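Long-range contact in receptor-type adenylate cyclase GRESAG 4.3 (Trypanosoma brucei, PDB 1FX4), which catalyses the magnesium-dependent conversion of ATP to 3',5'-cyclic AMP and diphosphate through its class III cyclase catalytic domain: residues Asp19-Thr24 with Glu97-Phe102. Residues are numbered along the deposited sequence; the frame is centred on the assembly and turned at random.
Sequences DIESST and ESYREF. With MG (magnesium ion), chain B.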
ATOM      1  N   ASP A  19       5.999  -7.485   6.107  1.00 17.49           N
ATOM      2  CA  ASP A  19       4.560  -7.468   6.011  1.00 18.72           C
ATOM      3  C   ASP A  19       4.023  -8.401   7.070  1.00 18.76           C
ATOM      4  O   ASP A  19       4.710  -9.344   7.474  1.00 19.05           O
ATOM      5  CB  ASP A  19       4.070  -7.878   4.627  1.00 20.88           C
ATOM      6  CG  ASP A  19       2.735  -7.230   4.280  1.00 22.30           C
ATOM      7  OD1 ASP A  19       2.097  -6.654   5.179  1.00 23.94           O
ATOM      8  OD2 ASP A  19       2.333  -7.272   3.104  1.00 25.17           O
ATOM      9  N   ILE A  20       2.815  -8.121   7.544  1.00 18.22           N
ATOM     10  CA  ILE A  20       2.202  -8.963   8.549  1.00 18.18           C
ATOM     11  C   ILE A  20       1.507 -10.103   7.823  1.00 19.65           C
ATOM     12  O   ILE A  20       0.659  -9.873   6.947  1.00 17.08           O
ATOM     13  CB  ILE A  20       1.178  -8.196   9.387  1.00 18.31           C
ATOM     14  CG1 ILE A  20       1.876  -7.085  10.182  1.00 19.28           C
ATOM     15  CG2 ILE A  20       0.480  -9.150  10.358  1.00 17.60           C
ATOM     16  CD1 ILE A  20       0.909  -6.298  11.039  1.00 19.65           C
ATOM     17  N   GLU A  21       1.883 -11.325   8.168  1.00 19.70           N
ATOM     18  CA  GLU A  21       1.269 -12.463   7.523  1.00 21.80           C
ATOM     19  C   GLU A  21      -0.203 -12.546   7.890  1.00 20.78           C
ATOM     20  O   GLU A  21      -0.583 -12.344   9.046  1.00 19.09           O
ATOM     21  CB  GLU A  21       1.962 -13.763   7.915  1.00 24.62           C
ATOM     22  CG  GLU A  21       1.416 -14.935   7.121  1.00 30.01           C
ATOM     23  CD  GLU A  21       2.067 -16.240   7.467  1.00 33.04           C
ATOM     24  OE1 GLU A  21       2.816 -16.759   6.616  1.00 36.09           O
ATOM     25  OE2 GLU A  21       1.830 -16.750   8.581  1.00 36.22           O
ATOM     26  N   SER A  22      -1.033 -12.777   6.875  1.00 21.15           N
ATOM     27  CA  SER A  22      -2.479 -12.923   7.069  1.00 21.53           C
ATOM     28  C   SER A  22      -3.143 -11.755   7.763  1.00 21.54           C
ATOM     29  O   SER A  22      -4.148 -11.949   8.446  1.00 21.05           O
ATOM     30  CB  SER A  22      -2.770 -14.174   7.898  1.00 21.48           C
ATOM     31  OG  SER A  22      -2.454 -15.324   7.168  1.00 23.02           O
ATOM     32  N   SER A  23      -2.629 -10.543   7.583  1.00 21.57           N
ATOM     33  CA  SER A  23      -3.248  -9.417   8.271  1.00 22.49           C
ATOM     34  C   SER A  23      -4.692  -9.183   7.836  1.00 22.55           C
ATOM     35  O   SER A  23      -5.535  -8.821   8.644  1.00 21.68           O
ATOM     36  CB  SER A  23      -2.427  -8.137   8.128  1.00 23.74           C
ATOM     37  OG  SER A  23      -2.347  -7.702   6.791  1.00 25.70           O
ATOM     38  N   THR A  24      -4.976  -9.406   6.562  1.00 23.33           N
ATOM     39  CA  THR A  24      -6.338  -9.212   6.072  1.00 24.80           C
ATOM     40  C   THR A  24      -7.311 -10.123   6.828  1.00 23.79           C
ATOM     41  O   THR A  24      -8.309  -9.659   7.377  1.00 24.72           O
ATOM     42  CB  THR A  24      -6.396  -9.452   4.560  1.00 25.76           C
ATOM     43  OG1 THR A  24      -5.572  -8.479   3.916  1.00 27.85           O
ATOM     44  CG2 THR A  24      -7.803  -9.296   4.049  1.00 26.14           C
ATOM     45  N   GLU A  97      -4.294 -18.195  17.910  1.00 26.63           N
ATOM     46  CA  GLU A  97      -5.347 -19.162  17.630  1.00 28.66           C
ATOM     47  C   GLU A  97      -5.730 -19.044  16.161  1.00 27.84           C
ATOM     48  O   GLU A  97      -5.876 -20.061  15.468  1.00 27.24           O
ATOM     49  CB  GLU A  97      -6.558 -18.898  18.509  1.00 32.02           C
ATOM     50  CG  GLU A  97      -6.268 -19.031  19.971  1.00 36.72           C
ATOM     51  CD  GLU A  97      -7.532 -19.010  20.789  1.00 40.42           C
ATOM     52  OE1 GLU A  97      -8.394 -19.897  20.558  1.00 42.70           O
ATOM     53  OE2 GLU A  97      -7.669 -18.106  21.647  1.00 42.36           O
ATOM     54  N   SER A  98      -5.865 -17.804  15.679  1.00 27.29           N
ATOM     55  CA  SER A  98      -6.210 -17.585  14.284  1.00 27.05           C
ATOM     56  C   SER A  98      -5.121 -18.125  13.364  1.00 26.28           C
ATOM     57  O   SER A  98      -5.419 -18.817  12.402  1.00 25.41           O
ATOM     58  CB  SER A  98      -6.469 -16.110  14.002  1.00 27.91           C
ATOM     59  OG  SER A  98      -7.705 -15.704  14.556  1.00 29.73           O
ATOM     60  N   TYR A  99      -3.851 -17.844  13.668  1.00 25.05           N
ATOM     61  CA  TYR A  99      -2.773 -18.357  12.819  1.00 24.69           C
ATOM     62  C   TYR A  99      -2.833 -19.878  12.733  1.00 25.55           C
ATOM     63  O   TYR A  99      -2.651 -20.445  11.657  1.00 25.12           O
ATOM     64  CB  TYR A  99      -1.392 -17.936  13.331  1.00 23.21           C
ATOM     65  CG  TYR A  99      -0.979 -16.560  12.896  1.00 21.76           C
ATOM     66  CD1 TYR A  99      -0.701 -15.574  13.834  1.00 22.20           C
ATOM     67  CD2 TYR A  99      -0.856 -16.246  11.541  1.00 21.67           C
ATOM     68  CE1 TYR A  99      -0.304 -14.297  13.449  1.00 21.62           C
ATOM     69  CE2 TYR A  99      -0.455 -14.959  11.136  1.00 21.46           C
ATOM     70  CZ  TYR A  99      -0.183 -13.996  12.103  1.00 21.47           C
ATOM     71  OH  TYR A  99       0.200 -12.734  11.726  1.00 19.34           O
ATOM     72  N   ARG A 100      -3.100 -20.536  13.860  1.00 26.68           N
ATOM     73  CA  ARG A 100      -3.176 -21.991  13.846  1.00 28.58           C
ATOM     74  C   ARG A 100      -4.370 -22.462  13.001  1.00 29.97           C
ATOM     75  O   ARG A 100      -4.229 -23.373  12.192  1.00 29.61           O
ATOM     76  CB  ARG A 100      -3.196 -22.549  15.268  1.00 28.22           C
ATOM     77  CG  ARG A 100      -1.824 -22.424  15.951  1.00 28.30           C
ATOM     78  CD  ARG A 100      -1.760 -23.192  17.253  1.00 28.55           C
ATOM     79  NE  ARG A 100      -2.820 -22.799  18.172  1.00 28.85           N
ATOM     80  CZ  ARG A 100      -2.705 -21.837  19.082  1.00 29.76           C
ATOM     81  NH1 ARG A 100      -1.567 -21.158  19.208  1.00 29.20           N
ATOM     82  NH2 ARG A 100      -3.727 -21.557  19.873  1.00 30.32           N
ATOM     83  N   GLU A 101      -5.499 -21.761  13.112  1.00 32.22           N
ATOM     84  CA  GLU A 101      -6.692 -22.087  12.318  1.00 34.04           C
ATOM     85  C   GLU A 101      -6.395 -21.950  10.820  1.00 34.06           C
ATOM     86  O   GLU A 101      -6.791 -22.799  10.026  1.00 34.00           O
ATOM     87  CB  GLU A 101      -7.843 -21.138  12.649  1.00 36.14           C
ATOM     88  CG  GLU A 101      -8.538 -21.358  13.965  1.00 40.13           C
ATOM     89  CD  GLU A 101      -9.618 -20.313  14.197  1.00 42.56           C
ATOM     90  OE1 GLU A 101      -9.730 -19.804  15.341  1.00 44.03           O
ATOM     91  OE2 GLU A 101     -10.333 -19.976  13.221  1.00 43.80           O
ATOM     92  N   PHE A 102      -5.724 -20.867  10.434  1.00 33.76           N
ATOM     93  CA  PHE A 102      -5.395 -20.633   9.025  1.00 33.84           C
ATOM     94  C   PHE A 102      -4.575 -21.785   8.452  1.00 34.55           C
ATOM     95  O   PHE A 102      -4.789 -22.201   7.313  1.00 34.15           O
ATOM     96  CB  PHE A 102      -4.635 -19.306   8.834  1.00 32.83           C
ATOM     97  CG  PHE A 102      -5.390 -18.086   9.308  1.00 32.79           C
ATOM     98  CD1 PHE A 102      -4.697 -16.928   9.661  1.00 32.41           C
ATOM     99  CD2 PHE A 102      -6.776 -18.092   9.424  1.00 32.29           C
ATOM    100  CE1 PHE A 102      -5.369 -15.802  10.124  1.00 32.07           C
ATOM    101  CE2 PHE A 102      -7.462 -16.969   9.888  1.00 32.12           C
ATOM    102  CZ  PHE A 102      -6.762 -15.823  10.239  1.00 32.26           C
TER
HETATM  103 MG    MG B2001       0.065  -6.023   4.329  1.00 22.90          MG
HETATM  104  O   HOH W   1      -0.201  -7.186   2.190  1.00 37.41           O
HETATM  105  O   HOH W   2      -0.073  -8.373   5.024  1.00 43.97           O
HETATM  106  O   HOH W   3       0.759  -4.145   2.839  1.00 36.44           O
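Tyr99 reaches from helix 94-109 to the turn after strand 13-20 and donates its OH to the carbonyl O of Glu21, 2.8 Å away. The C=O...donor angle is 142° and the hydroxyl is tilted from the carbonyl plane; the carbonyl O itself sits at the edge of the ring. Tyrosine suits this place because its rigid ring carries a donor well beyond the helix surface, and its OH is also hydrogen-bonded to the backbone N of Arg133.

Van der Waals contacts flank this bond. CG2 of Ile20, a buried residue whose branched side chain also packs on Val38, meets the Tyr99 OH at 3.8 Å. With CG of Glu21 anti to its N (chi1 -174°), the extended chain carries a carboxylate oxygen, OE2, to 3.9 Å from Tyr99 CE2, the carboxylate inclined 52° to the ring, while OE1 is held by the backbone N of Gly173. One helical turn on, CD1 and CE1 of Phe102 pack against CB and OG of Ser22, whose small side chain allows the helix to come this near; the broad phenyl ring also reaches Ala25 and Leu26 of helix 23-29.

On the other side of the turn lies the metal. Asp19 OD1 binds magnesium at 2.3 Å, Asp62 supplies a second carboxylate, and one metal-bound water donates to Ile20 O at 2.5 Å. A neutral phenol thus takes up the Glu21 carbonyl and ties helix 94-109 to the turn that follows metal ligand Asp19.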